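Local structure of bacteriohemerythrin (Methylococcus capsulatus, 4XPX) at residues A8-N13 and T23-V28; N29-T34 and D104-V109; M56-E61 and A78-L83; S60-M65 and A71-H76. The protein binds oxygen reversibly at a two-iron centre and may store it or deliver it to oxygen-requiring enzymes. All coordinates share one frame; numbering follows the deposited sequence.

Contact 1: A8-N13 and T23-V28; sequences AEFGTN and TIFDMV
Thr-12 OG1, two residues beyond the Phe-10 that meets Phe-25, is a polar atom held by two groups, hydrogen-bonded to Asp-18 OD1 and to Val-14 N. These bonds tie the stretch after Gly-11, where helix 7-10 ends, to the start of helix 15-34. The contact itself is purely aromatic. Phe-25 drives its edge at the face of Phe-10 in a T-shaped pair, with ring centroids 5.2 Å apart and planes at 76°. The closest approach is Phe-25 CE2 to Phe-10 CE2 at 3.6 Å, and Phe-25 CZ comes within 3.7 Å of Phe-10 CD2, so the edge lands near the rim of the face and not over its middle. With CG of Phe-10 beside its own backbone N (chi1 -59°), the ring folds back against its neighbour, and Glu-9 CB lies 3.5 Å above the plane on the opposite face, over the centre. Trp-5 makes another edge-to-face pair with Phe-25. Only the two rings bridge helix 7-10 and segment 23-28 of helix 15-34, where the nearest CA atoms, those of Phe-10 and Phe-25, are 11.2 Å apart; Ile-117 of helix 103-121 touches both rings.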
loop_
_atom_site.group_PDB
_atom_site.type_symbol
_atom_site.label_atom_id
_atom_site.label_comp_id
_atom_site.label_asym_id
_atom_site.label_seq_id
_atom_site.Cartn_x
_atom_site.Cartn_y
_atom_site.Cartn_z
ATOM N N ALA A 8 -15.540 -8.884 -2.155
ATOM C CA ALA A 8 -16.271 -8.749 -0.925
ATOM C C ALA A 8 -15.483 -8.012 0.155
ATOM O O ALA A 8 -15.962 -7.172 0.926
ATOM C CB ALA A 8 -16.719 -10.109 -0.349
ATOM N N GLU A 9 -14.183 -8.379 0.273
ATOM C CA GLU A 9 -13.384 -7.738 1.328
ATOM C C GLU A 9 -12.971 -6.312 0.949
ATOM O O GLU A 9 -12.956 -5.453 1.792
ATOM C CB GLU A 9 -12.126 -8.566 1.575
ATOM C CG GLU A 9 -12.281 -9.916 2.242
ATOM C CD GLU A 9 -10.902 -10.869 1.928
ATOM O OE1 GLU A 9 -10.748 -11.476 0.889
ATOM O OE2 GLU A 9 -10.171 -10.739 2.839
ATOM N N PHE A 10 -12.593 -6.146 -0.355
ATOM C CA PHE A 10 -11.784 -4.998 -0.701
ATOM C C PHE A 10 -12.318 -4.207 -1.836
ATOM O O PHE A 10 -11.757 -3.113 -2.157
ATOM C CB PHE A 10 -10.342 -5.401 -1.023
ATOM C CG PHE A 10 -9.657 -6.109 0.122
ATOM C CD1 PHE A 10 -9.578 -5.512 1.360
ATOM C CD2 PHE A 10 -9.126 -7.361 -0.042
ATOM C CE1 PHE A 10 -9.004 -6.180 2.405
ATOM C CE2 PHE A 10 -8.605 -8.075 1.042
ATOM C CZ PHE A 10 -8.533 -7.437 2.265
ATOM N N GLY A 11 -13.377 -4.629 -2.527
ATOM C CA GLY A 11 -13.842 -3.877 -3.675
ATOM C C GLY A 11 -14.322 -2.510 -3.342
ATOM O O GLY A 11 -15.132 -2.369 -2.442
ATOM N N THR A 12 -13.879 -1.508 -4.072
ATOM C CA THR A 12 -14.209 -0.115 -3.873
ATOM C C THR A 12 -15.247 0.397 -4.803
ATOM O O THR A 12 -15.720 1.541 -4.615
ATOM C CB THR A 12 -12.982 0.788 -3.993
ATOM O OG1 THR A 12 -12.528 0.766 -5.341
ATOM C CG2 THR A 12 -11.897 0.437 -2.997
ATOM N N ASN A 13 -15.572 -0.262 -5.790
ATOM C CA ASN A 13 -16.394 0.101 -6.942
ATOM C C ASN A 13 -15.726 1.151 -7.790
ATOM O O ASN A 13 -16.427 1.776 -8.654
ATOM C CB ASN A 13 -17.773 0.582 -6.490
ATOM C CG ASN A 13 -18.757 0.694 -7.638
ATOM O OD1 ASN A 13 -18.680 -0.056 -8.612
ATOM N ND2 ASN A 13 -19.689 1.633 -7.531
ATOM N N THR A 23 -2.332 -4.959 -7.726
ATOM C CA THR A 23 -0.891 -4.936 -7.920
ATOM C C THR A 23 -0.148 -4.836 -6.608
ATOM O O THR A 23 0.862 -5.564 -6.406
ATOM C CB THR A 23 -0.513 -3.740 -8.818
ATOM O OG1 THR A 23 -1.044 -3.931 -10.133
ATOM C CG2 THR A 23 0.991 -3.535 -8.897
ATOM N N ILE A 24 -0.586 -3.985 -5.682
ATOM C CA ILE A 24 0.049 -3.894 -4.378
ATOM C C ILE A 24 0.083 -5.268 -3.716
ATOM O O ILE A 24 1.118 -5.669 -3.152
ATOM C CB ILE A 24 -0.617 -2.828 -3.524
ATOM C CG1 ILE A 24 -0.352 -1.431 -4.063
ATOM C CG2 ILE A 24 -0.158 -2.937 -2.087
ATOM C CD1 ILE A 24 -1.225 -0.338 -3.511
ATOM N N PHE A 25 -1.035 -5.938 -3.712
ATOM C CA PHE A 25 -1.098 -7.252 -3.028
ATOM C C PHE A 25 -0.073 -8.195 -3.661
ATOM O O PHE A 25 0.627 -8.945 -2.953
ATOM C CB PHE A 25 -2.478 -7.888 -3.101
ATOM C CG PHE A 25 -3.540 -7.324 -2.187
ATOM C CD1 PHE A 25 -3.596 -5.974 -1.780
ATOM C CD2 PHE A 25 -4.503 -8.166 -1.701
ATOM C CE1 PHE A 25 -4.644 -5.537 -0.984
ATOM C CE2 PHE A 25 -5.526 -7.726 -0.862
ATOM C CZ PHE A 25 -5.629 -6.400 -0.528
ATOM N N ASP A 26 0.014 -8.206 -4.986
ATOM C CA ASP A 26 0.991 -9.092 -5.658
ATOM C C ASP A 26 2.400 -8.714 -5.270
ATOM O O ASP A 26 3.280 -9.607 -5.062
ATOM C CB ASP A 26 0.785 -9.014 -7.155
ATOM C CG ASP A 26 -0.386 -9.769 -7.686
ATOM O OD1 ASP A 26 -0.991 -10.625 -6.974
ATOM O OD2 ASP A 26 -0.793 -9.564 -8.926
ATOM N N MET A 27 2.700 -7.422 -5.197
ATOM C CA MET A 27 4.063 -6.991 -4.885
ATOM C C MET A 27 4.391 -7.260 -3.419
ATOM O O MET A 27 5.576 -7.607 -3.106
ATOM C CB MET A 27 4.215 -5.489 -5.250
ATOM C CG MET A 27 4.074 -5.249 -6.733
ATOM S SD MET A 27 4.359 -3.521 -7.195
ATOM C CE MET A 27 6.179 -3.492 -7.247
ATOM N N VAL A 28 3.438 -7.101 -2.496
ATOM C CA VAL A 28 3.623 -7.518 -1.090
ATOM C C VAL A 28 3.897 -9.007 -1.049
ATOM O O VAL A 28 4.786 -9.465 -0.285
ATOM C CB VAL A 28 2.427 -7.152 -0.243
ATOM C CG1 VAL A 28 2.510 -7.774 1.135
ATOM C CG2 VAL A 28 2.269 -5.634 -0.106
#

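Contact 2: N29-T34 and D104-V109; sequences NKLHDT and DTTRFV
His-32 presents the edge of its ring to the side chain of Thr-106, and the hydroxyl OG1 lies in the plane of that ring. The bond from His-32 ND1 to Thr-106 OG1 measures 2.8 Å and is nearly straight, at 170°; either atom could be the donor. Two torsions set it up. The histidine CG stands opposite the backbone N (chi1 -178°), which swings the imidazole out along the flank of its helix, while Thr-106 holds OG1 between its backbone N and carbonyl carbon (chi1 46°). That choice also sends the threonine methyl the other way, onto Leu-31: CG2 rests 3.6 Å from Leu-31 CG and touches CD2 of the same leucine. One small residue thus meets two neighbours of the facing helix, its hydroxyl the histidine and its methyl the leucine. OG1 has a further, weak hydrogen bond with Gln-103 O one turn back.

Arg-107 reaches past the same ring edge, its NH1 4.2 Å from His-32 CE1, with no bond between them. Its guanidinium is held instead by Asp-104, whose OD1 lies close to the guanidinium plane in a salt bridge of 2.9 Å to Arg-107 NH2. The axes of segments 29-34 and 104-109 run antiparallel at 158° and come within 9.2 Å of each other, while Leu-31 also touches Leu-50 of helix 40-67. Such close antiparallel packing of long helices is characteristic of the hemerythrin four-helix bundle, here at a place well away from the irons.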
loop_
_atom_site.group_PDB
_atom_site.type_symbol
_atom_site.label_atom_id
_atom_site.label_comp_id
_atom_site.label_asym_id
_atom_site.label_seq_id
_atom_site.Cartn_x
_atom_site.Cartn_y
_atom_site.Cartn_z
ATOM N N ASN A 29 3.143 -9.791 -1.788
ATOM C CA ASN A 29 3.335 -11.241 -1.737
ATOM C C ASN A 29 4.712 -11.627 -2.172
ATOM O O ASN A 29 5.328 -12.544 -1.563
ATOM C CB ASN A 29 2.276 -11.919 -2.629
ATOM C CG ASN A 29 0.913 -11.923 -1.964
ATOM O OD1 ASN A 29 0.795 -11.665 -0.775
ATOM N ND2 ASN A 29 -0.143 -12.212 -2.722
ATOM N N LYS A 30 5.241 -10.990 -3.215
ATOM C CA LYS A 30 6.600 -11.258 -3.647
ATOM C C LYS A 30 7.569 -10.883 -2.570
ATOM O O LYS A 30 8.528 -11.687 -2.279
ATOM C CB LYS A 30 6.927 -10.556 -4.934
ATOM C CG LYS A 30 6.279 -11.090 -6.144
ATOM C CD LYS A 30 6.602 -10.267 -7.354
ATOM C CE LYS A 30 5.972 -10.744 -8.689
ATOM N NZ LYS A 30 6.046 -12.212 -8.807
ATOM N N LEU A 31 7.429 -9.734 -1.976
ATOM C CA LEU A 31 8.345 -9.329 -0.921
ATOM C C LEU A 31 8.262 -10.272 0.252
ATOM O O LEU A 31 9.335 -10.626 0.855
ATOM C CB LEU A 31 8.008 -7.904 -0.449
ATOM C CG LEU A 31 8.976 -7.327 0.614
ATOM C CD1 LEU A 31 10.416 -7.308 0.206
ATOM C CD2 LEU A 31 8.505 -5.922 1.006
ATOM N N HIS A 32 7.146 -10.762 0.554
ATOM C CA HIS A 32 6.908 -11.613 1.740
ATOM C C HIS A 32 7.679 -12.892 1.665
ATOM O O HIS A 32 8.270 -13.341 2.665
ATOM C CB HIS A 32 5.414 -11.910 1.892
ATOM C CG HIS A 32 5.080 -12.729 3.098
ATOM N ND1 HIS A 32 5.327 -12.296 4.384
ATOM C CD2 HIS A 32 4.518 -13.955 3.216
ATOM C CE1 HIS A 32 4.932 -13.220 5.241
ATOM N NE2 HIS A 32 4.436 -14.237 4.560
ATOM N N ASP A 33 7.636 -13.452 0.367
ATOM C CA ASP A 33 8.386 -14.671 0.062
ATOM C C ASP A 33 9.854 -14.424 0.138
ATOM O O ASP A 33 10.635 -15.212 0.765
ATOM C CB ASP A 33 7.913 -15.206 -1.287
ATOM C CG ASP A 33 6.544 -15.831 -1.245
ATOM O OD1 ASP A 33 5.957 -16.132 -0.183
ATOM O OD2 ASP A 33 6.078 -16.017 -2.384
ATOM N N THR A 34 10.328 -13.392 -0.434
ATOM C CA THR A 34 11.754 -13.076 -0.419
ATOM C C THR A 34 12.238 -12.760 0.969
ATOM O O THR A 34 13.462 -13.031 1.340
ATOM C CB THR A 34 11.983 -11.984 -1.451
ATOM O OG1 THR A 34 11.425 -12.367 -2.738
ATOM C CG2 THR A 34 13.453 -11.685 -1.578
ATOM N N ASP A 104 7.762 -9.856 9.447
ATOM C CA ASP A 104 6.959 -8.898 10.207
ATOM C C ASP A 104 6.790 -7.603 9.467
ATOM O O ASP A 104 5.749 -6.924 9.640
ATOM C CB ASP A 104 7.619 -8.590 11.548
ATOM C CG ASP A 104 7.547 -9.708 12.515
ATOM O OD1 ASP A 104 7.252 -10.834 12.204
ATOM O OD2 ASP A 104 7.725 -9.363 13.722
ATOM N N THR A 105 7.738 -7.235 8.602
ATOM C CA THR A 105 7.582 -6.037 7.828
ATOM C C THR A 105 6.409 -6.176 6.871
ATOM O O THR A 105 5.535 -5.286 6.743
ATOM C CB THR A 105 8.860 -5.769 6.969
ATOM O OG1 THR A 105 10.037 -5.998 7.762
ATOM C CG2 THR A 105 8.771 -4.383 6.358
ATOM N N THR A 106 6.368 -7.316 6.140
ATOM C CA THR A 106 5.262 -7.548 5.193
ATOM C C THR A 106 3.966 -7.783 5.895
ATOM O O THR A 106 2.923 -7.293 5.385
ATOM C CB THR A 106 5.643 -8.668 4.248
ATOM O OG1 THR A 106 6.193 -9.727 4.981
ATOM C CG2 THR A 106 6.623 -8.182 3.203
ATOM N N ARG A 107 3.937 -8.442 7.064
ATOM C CA ARG A 107 2.657 -8.511 7.792
ATOM C C ARG A 107 2.198 -7.165 8.265
ATOM O O ARG A 107 0.958 -6.934 8.310
ATOM C CB ARG A 107 2.729 -9.499 8.939
ATOM C CG ARG A 107 2.619 -10.942 8.545
ATOM C CD ARG A 107 2.499 -11.858 9.736
ATOM N NE ARG A 107 3.759 -11.937 10.451
ATOM C CZ ARG A 107 4.664 -12.961 10.174
ATOM N NH1 ARG A 107 4.423 -13.866 9.377
ATOM N NH2 ARG A 107 5.825 -12.928 10.799
ATOM N N PHE A 108 3.072 -6.227 8.589
ATOM C CA PHE A 108 2.637 -4.883 8.955
ATOM C C PHE A 108 1.973 -4.227 7.763
ATOM O O PHE A 108 0.897 -3.606 7.887
ATOM C CB PHE A 108 3.806 -4.048 9.484
ATOM C CG PHE A 108 3.433 -2.588 9.554
ATOM C CD1 PHE A 108 2.536 -2.143 10.555
ATOM C CD2 PHE A 108 3.805 -1.714 8.567
ATOM C CE1 PHE A 108 2.078 -0.792 10.504
ATOM C CE2 PHE A 108 3.387 -0.393 8.580
ATOM C CZ PHE A 108 2.507 0.041 9.549
ATOM N N VAL A 109 2.615 -4.265 6.587
ATOM C CA VAL A 109 2.030 -3.673 5.403
ATOM C C VAL A 109 0.659 -4.322 5.121
ATOM O O VAL A 109 -0.310 -3.604 4.821
ATOM C CB VAL A 109 2.998 -3.741 4.201
ATOM C CG1 VAL A 109 2.319 -3.225 2.946
ATOM C CG2 VAL A 109 4.236 -2.946 4.482
#

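Contact 3: M56-E61 and A78-L83; sequences MHFKSE and AEHDKL. With FE2 (Fe (II) ion), chain C; FE2 (Fe (II) ion), chain B.
His-80 lies flat against Phe-58 and can be followed outward from its CB, which sits over the Phe-58 face, 3.9 Å from the ring centroid, in a CH-pi contact. CG comes next, set opposite the carbonyl carbon (chi1 -69°) and 3.5 Å from Phe-58 CG, and the two rings continue as an offset stack with planes only 5° apart. On one side of the imidazole, ND1 packs on Phe-58 CB and is hydrogen-bonded to Glu-62; on the other, CD2 lies over Phe-58 CD2. CE1 passes within 3.0 Å of Glu-61 OE1, which lies at the ring edge. At the tip, NE2 binds one iron. The stack and the second-shell glutamate together fix the rotation of this ligand.

Glu-61 bridges the pair: OE1 binds the same iron as His-80 and OE2 the other, where His-57 NE2 is a further ligand. Its OE2 also receives a hydrogen bond from Tyr-124. A solvent oxygen bridges too, 2.0 Å from the iron of His-57 and 2.3 Å from that of His-80. A second water binds the iron of His-57 at a longer distance. Asp-121 completes the bridges; His-21 adds to one iron, His-76 and His-116 to the other. Beyond the stack, Leu-83 CD2 meets the Phe-58 edge, and Leu-83 also packs on Phe-108 and Trp-112, so the antiparallel helices 40-67 and 73-95 close on helix 103-121.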
loop_
_atom_site.group_PDB
_atom_site.type_symbol
_atom_site.label_atom_id
_atom_site.label_comp_id
_atom_site.label_asym_id
_atom_site.label_seq_id
_atom_site.Cartn_x
_atom_site.Cartn_y
_atom_site.Cartn_z
ATOM N N MET A 56 2.765 5.930 -5.635
ATOM C CA MET A 56 2.060 6.299 -6.835
ATOM C C MET A 56 0.571 6.043 -6.711
ATOM O O MET A 56 -0.273 6.897 -7.130
ATOM C CB MET A 56 2.652 5.530 -8.014
ATOM C CG MET A 56 2.068 5.894 -9.340
ATOM S SD MET A 56 0.498 5.069 -9.630
ATOM C CE MET A 56 0.912 3.347 -9.581
ATOM N N HIS A 57 0.178 4.926 -6.098
ATOM C CA HIS A 57 -1.210 4.620 -5.851
ATOM C C HIS A 57 -1.844 5.723 -4.981
ATOM O O HIS A 57 -2.990 6.191 -5.251
ATOM C CB HIS A 57 -1.307 3.266 -5.171
ATOM C CG HIS A 57 -2.681 2.999 -4.601
ATOM N ND1 HIS A 57 -3.829 2.997 -5.360
ATOM C CD2 HIS A 57 -3.093 2.801 -3.322
ATOM C CE1 HIS A 57 -4.877 2.793 -4.544
ATOM N NE2 HIS A 57 -4.460 2.679 -3.300
ATOM N N PHE A 58 -1.177 6.094 -3.913
ATOM C CA PHE A 58 -1.710 7.142 -3.040
ATOM C C PHE A 58 -1.910 8.408 -3.818
ATOM O O PHE A 58 -2.948 9.108 -3.633
ATOM C CB PHE A 58 -0.780 7.376 -1.853
ATOM C CG PHE A 58 -0.741 6.214 -0.846
ATOM C CD1 PHE A 58 0.244 6.270 0.137
ATOM C CD2 PHE A 58 -1.653 5.193 -0.840
ATOM C CE1 PHE A 58 0.309 5.292 1.118
ATOM C CE2 PHE A 58 -1.534 4.240 0.156
ATOM C CZ PHE A 58 -0.611 4.287 1.131
ATOM N N LYS A 59 -0.976 8.796 -4.647
ATOM C CA LYS A 59 -1.104 10.008 -5.474
ATOM C C LYS A 59 -2.288 9.872 -6.382
ATOM O O LYS A 59 -2.993 10.886 -6.645
ATOM C CB LYS A 59 0.185 10.264 -6.213
ATOM C CG LYS A 59 1.307 10.751 -5.397
ATOM C CD LYS A 59 2.537 10.903 -6.321
ATOM C CE LYS A 59 3.753 11.340 -5.554
ATOM N NZ LYS A 59 4.777 11.283 -6.669
ATOM N N SER A 60 -2.509 8.705 -6.941
ATOM C CA SER A 60 -3.633 8.517 -7.832
ATOM C C SER A 60 -4.951 8.708 -7.126
ATOM O O SER A 60 -5.865 9.436 -7.629
ATOM C CB SER A 60 -3.596 7.119 -8.424
ATOM O OG SER A 60 -2.422 6.812 -9.177
ATOM N N GLU A 61 -5.111 8.089 -5.961
ATOM C CA GLU A 61 -6.326 8.264 -5.183
ATOM C C GLU A 61 -6.459 9.751 -4.781
ATOM O O GLU A 61 -7.604 10.308 -4.842
ATOM C CB GLU A 61 -6.296 7.462 -3.875
ATOM C CG GLU A 61 -6.487 5.962 -4.066
ATOM C CD GLU A 61 -6.619 5.247 -2.726
ATOM O OE1 GLU A 61 -6.417 5.875 -1.704
ATOM O OE2 GLU A 61 -6.958 4.013 -2.783
ATOM N N ALA A 78 -4.011 12.211 5.040
ATOM C CA ALA A 78 -3.195 12.101 6.274
ATOM C C ALA A 78 -2.859 10.685 6.600
ATOM O O ALA A 78 -1.739 10.387 7.064
ATOM C CB ALA A 78 -3.883 12.827 7.402
ATOM N N GLU A 79 -3.792 9.750 6.408
ATOM C CA GLU A 79 -3.492 8.328 6.620
ATOM C C GLU A 79 -2.402 7.850 5.691
ATOM O O GLU A 79 -1.451 7.161 6.086
ATOM C CB GLU A 79 -4.716 7.446 6.491
ATOM C CG GLU A 79 -5.895 7.811 7.382
ATOM C CD GLU A 79 -5.671 7.862 8.868
ATOM O OE1 GLU A 79 -4.674 7.288 9.355
ATOM O OE2 GLU A 79 -6.510 8.549 9.616
ATOM N N HIS A 80 -2.525 8.194 4.425
ATOM C CA HIS A 80 -1.467 7.854 3.423
ATOM C C HIS A 80 -0.140 8.401 3.860
ATOM O O HIS A 80 0.899 7.678 3.832
ATOM C CB HIS A 80 -1.781 8.442 2.068
ATOM C CG HIS A 80 -2.952 7.837 1.381
ATOM N ND1 HIS A 80 -3.418 8.369 0.202
ATOM C CD2 HIS A 80 -3.720 6.737 1.588
ATOM C CE1 HIS A 80 -4.424 7.606 -0.232
ATOM N NE2 HIS A 80 -4.609 6.577 0.590
ATOM N N ASP A 81 -0.098 9.690 4.252
ATOM C CA ASP A 81 1.188 10.348 4.519
ATOM C C ASP A 81 1.848 9.722 5.736
ATOM O O ASP A 81 3.126 9.600 5.709
ATOM C CB ASP A 81 0.982 11.816 4.669
ATOM C CG ASP A 81 0.667 12.538 3.327
ATOM O OD1 ASP A 81 0.924 12.032 2.251
ATOM O OD2 ASP A 81 0.217 13.677 3.381
ATOM N N LYS A 82 1.113 9.254 6.704
ATOM C CA LYS A 82 1.793 8.601 7.845
ATOM C C LYS A 82 2.421 7.280 7.363
ATOM O O LYS A 82 3.554 6.985 7.797
ATOM C CB LYS A 82 0.798 8.350 8.969
ATOM C CG LYS A 82 0.434 9.520 9.845
ATOM C CD LYS A 82 1.564 9.999 10.657
ATOM C CE LYS A 82 1.028 11.194 11.597
ATOM N NZ LYS A 82 2.265 11.657 12.349
ATOM N N LEU A 83 1.757 6.512 6.505
ATOM C CA LEU A 83 2.361 5.303 5.989
ATOM C C LEU A 83 3.581 5.601 5.167
ATOM O O LEU A 83 4.628 4.870 5.296
ATOM C CB LEU A 83 1.373 4.445 5.240
ATOM C CG LEU A 83 1.994 3.109 4.810
ATOM C CD1 LEU A 83 2.317 2.172 5.947
ATOM C CD2 LEU A 83 1.203 2.395 3.789
HETATM FE FE FE2 C . -5.865 2.414 -1.692
HETATM FE FE FE2 B . -6.274 5.180 0.340
HETATM O O HOH W 1 -4.893 3.512 -0.356
HETATM O O HOH W 2 -4.301 0.958 -0.365
#

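Contact 4: S60-M65 and A71-H76; sequences SEETEM and ADFAAH. With FE2 (Fe (II) ion), chain B; FE2 (Fe (II) ion), chain C.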
loop_
_atom_site.group_PDB
_atom_site.type_symbol
_atom_site.label_atom_id
_atom_site.label_comp_id
_atom_site.label_asym_id
_atom_site.label_seq_id
_atom_site.Cartn_x
_atom_site.Cartn_y
_atom_site.Cartn_z
ATOM N N SER A 60 -2.509 8.705 -6.941
ATOM C CA SER A 60 -3.633 8.517 -7.832
ATOM C C SER A 60 -4.951 8.708 -7.126
ATOM O O SER A 60 -5.865 9.436 -7.629
ATOM C CB SER A 60 -3.596 7.119 -8.424
ATOM O OG SER A 60 -2.422 6.812 -9.177
ATOM N N GLU A 61 -5.111 8.089 -5.961
ATOM C CA GLU A 61 -6.326 8.264 -5.183
ATOM C C GLU A 61 -6.459 9.751 -4.781
ATOM O O GLU A 61 -7.604 10.308 -4.842
ATOM C CB GLU A 61 -6.296 7.462 -3.875
ATOM C CG GLU A 61 -6.487 5.962 -4.066
ATOM C CD GLU A 61 -6.619 5.247 -2.726
ATOM O OE1 GLU A 61 -6.417 5.875 -1.704
ATOM O OE2 GLU A 61 -6.958 4.013 -2.783
ATOM N N GLU A 62 -5.409 10.371 -4.342
ATOM C CA GLU A 62 -5.505 11.760 -3.837
ATOM C C GLU A 62 -5.886 12.690 -4.939
ATOM O O GLU A 62 -6.707 13.626 -4.701
ATOM C CB GLU A 62 -4.179 12.170 -3.208
ATOM C CG GLU A 62 -3.941 11.463 -1.895
ATOM C CD GLU A 62 -2.503 11.486 -1.421
ATOM O OE1 GLU A 62 -1.724 12.429 -1.839
ATOM O OE2 GLU A 62 -2.089 10.646 -0.572
ATOM N N THR A 63 -5.341 12.552 -6.123
ATOM C CA THR A 63 -5.689 13.437 -7.225
ATOM C C THR A 63 -7.139 13.307 -7.524
ATOM O O THR A 63 -7.853 14.374 -7.726
ATOM C CB THR A 63 -4.840 13.115 -8.471
ATOM O OG1 THR A 63 -3.445 13.305 -8.186
ATOM C CG2 THR A 63 -5.238 13.964 -9.648
ATOM N N GLU A 64 -7.682 12.122 -7.584
ATOM C CA GLU A 64 -9.082 11.945 -7.880
ATOM C C GLU A 64 -9.962 12.460 -6.772
ATOM O O GLU A 64 -10.980 13.153 -7.053
ATOM C CB GLU A 64 -9.342 10.481 -8.177
ATOM C CG GLU A 64 -8.776 9.922 -9.448
ATOM C CD GLU A 64 -9.048 10.721 -10.680
ATOM O OE1 GLU A 64 -10.238 10.882 -10.880
ATOM O OE2 GLU A 64 -8.118 11.240 -11.386
ATOM N N MET A 65 -9.665 12.145 -5.547
ATOM C CA MET A 65 -10.431 12.661 -4.440
ATOM C C MET A 65 -10.461 14.183 -4.427
ATOM O O MET A 65 -11.557 14.799 -4.230
ATOM C CB MET A 65 -9.873 12.180 -3.094
ATOM C CG MET A 65 -10.198 10.722 -2.787
ATOM S SD MET A 65 -9.674 10.226 -1.102
ATOM C CE MET A 65 -7.860 10.058 -1.300
ATOM N N ALA A 71 -15.465 14.376 0.302
ATOM C CA ALA A 71 -15.663 14.945 1.595
ATOM C C ALA A 71 -14.511 14.745 2.566
ATOM O O ALA A 71 -14.220 15.595 3.360
ATOM C CB ALA A 71 -16.940 14.376 2.205
ATOM N N ASP A 72 -13.897 13.570 2.527
ATOM C CA ASP A 72 -12.937 13.144 3.524
ATOM C C ASP A 72 -11.531 13.108 2.946
ATOM O O ASP A 72 -10.663 12.370 3.490
ATOM C CB ASP A 72 -13.364 11.846 4.213
ATOM C CG ASP A 72 -14.724 12.107 4.999
ATOM O OD1 ASP A 72 -14.827 13.006 5.783
ATOM O OD2 ASP A 72 -15.777 11.449 4.695
ATOM N N PHE A 73 -11.254 13.898 1.935
ATOM C CA PHE A 73 -9.926 13.886 1.291
ATOM C C PHE A 73 -8.789 14.167 2.226
ATOM O O PHE A 73 -7.778 13.411 2.202
ATOM C CB PHE A 73 -9.965 14.968 0.180
ATOM C CG PHE A 73 -8.603 15.317 -0.343
ATOM C CD1 PHE A 73 -7.736 14.362 -0.878
ATOM C CD2 PHE A 73 -8.142 16.611 -0.226
ATOM C CE1 PHE A 73 -6.450 14.739 -1.297
ATOM C CE2 PHE A 73 -6.829 16.963 -0.565
ATOM C CZ PHE A 73 -5.977 15.967 -1.167
ATOM N N ALA A 74 -8.846 15.232 3.011
ATOM C CA ALA A 74 -7.663 15.590 3.824
ATOM C C ALA A 74 -7.397 14.550 4.866
ATOM O O ALA A 74 -6.184 14.190 5.071
ATOM C CB ALA A 74 -7.869 16.975 4.459
ATOM N N ALA A 75 -8.392 13.996 5.475
ATOM C CA ALA A 75 -8.146 12.931 6.517
ATOM C C ALA A 75 -7.572 11.698 5.819
ATOM O O ALA A 75 -6.660 11.035 6.348
ATOM C CB ALA A 75 -9.441 12.579 7.251
ATOM N N HIS A 76 -8.085 11.366 4.655
ATOM C CA HIS A 76 -7.585 10.197 3.940
ATOM C C HIS A 76 -6.155 10.394 3.549
ATOM O O HIS A 76 -5.279 9.494 3.772
ATOM C CB HIS A 76 -8.490 9.966 2.750
ATOM C CG HIS A 76 -8.268 8.688 2.040
ATOM N ND1 HIS A 76 -9.338 8.015 1.504
ATOM C CD2 HIS A 76 -7.153 7.967 1.711
ATOM C CE1 HIS A 76 -8.827 6.910 0.909
ATOM N NE2 HIS A 76 -7.525 6.857 0.986
HETATM FE FE FE2 B . -6.274 5.180 0.340
HETATM FE FE FE2 C . -5.865 2.414 -1.692
HETATM O O HOH W 1 -4.893 3.512 -0.356
HETATM O O HOH W 2 -4.301 0.958 -0.365
#
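At the end of the di-iron site nearest the turn between helices 40-67 and 73-95, Met-65 lies over one face of the ring of the iron ligand His-76. The methyl CE stands almost squarely over the imidazole, 3.6 Å from its centroid and 10° off the normal, a CH-pi contact. The sulfur lies over the same face in a Met-aromatic contact, with SD 3.4 Å from His-76 ND1. The bend at chi3 (-76°) turns CE in over the ring beside the sulfur.

His-76 NE2 binds its iron at 2.2 Å, beside Glu-61 OE1 on the same metal. The two ligand atoms are 3.1 Å apart without a hydrogen bond, and the carboxylate plane stands at 89° to the imidazole.

Farther from the metals, Phe-73 wedges into the helical hairpin. Its CD1 lies 3.8 Å from Met-65 CB, while CE1 reaches the backbone at Glu-62 O (3.6 Å) and meets Glu-62 CB at the ring edge. The glutamate's extended chain leads its carboxylate on toward His-80.

Phe-73 opens helix 73-95 just after Asp-72 at the N-cap position, and Met-65 lies near the end of helix 40-67. The contact thus closes the hairpin, with Tyr-70 of the intervening loop and Tyr-124, which follows helix 103-121, also packed on Met-65.

All four contacts are largely buried, but their chemistry changes along the bundle. Contacts 3 and 4 both join helix 40-67 to helix 73-95, and share Glu-61, both irons and the bridging solvent; here rings and sulfur pack around metal ligands. Contact 4 is the more peripheral, its centre about 15 Å from the centre of the chain, against about 8 Å for that of contact 3. Contacts 1 and 2 both use helix 15-34, and touch through Val-28 and Val-109. Neither binds metal: contact 1 is wholly aromatic, whereas contact 2, on the opposite side of the chain's centre from contacts 3 and 4, adds a hydrogen bond. Phe-108 against Leu-83 links contact 2 to contact 3.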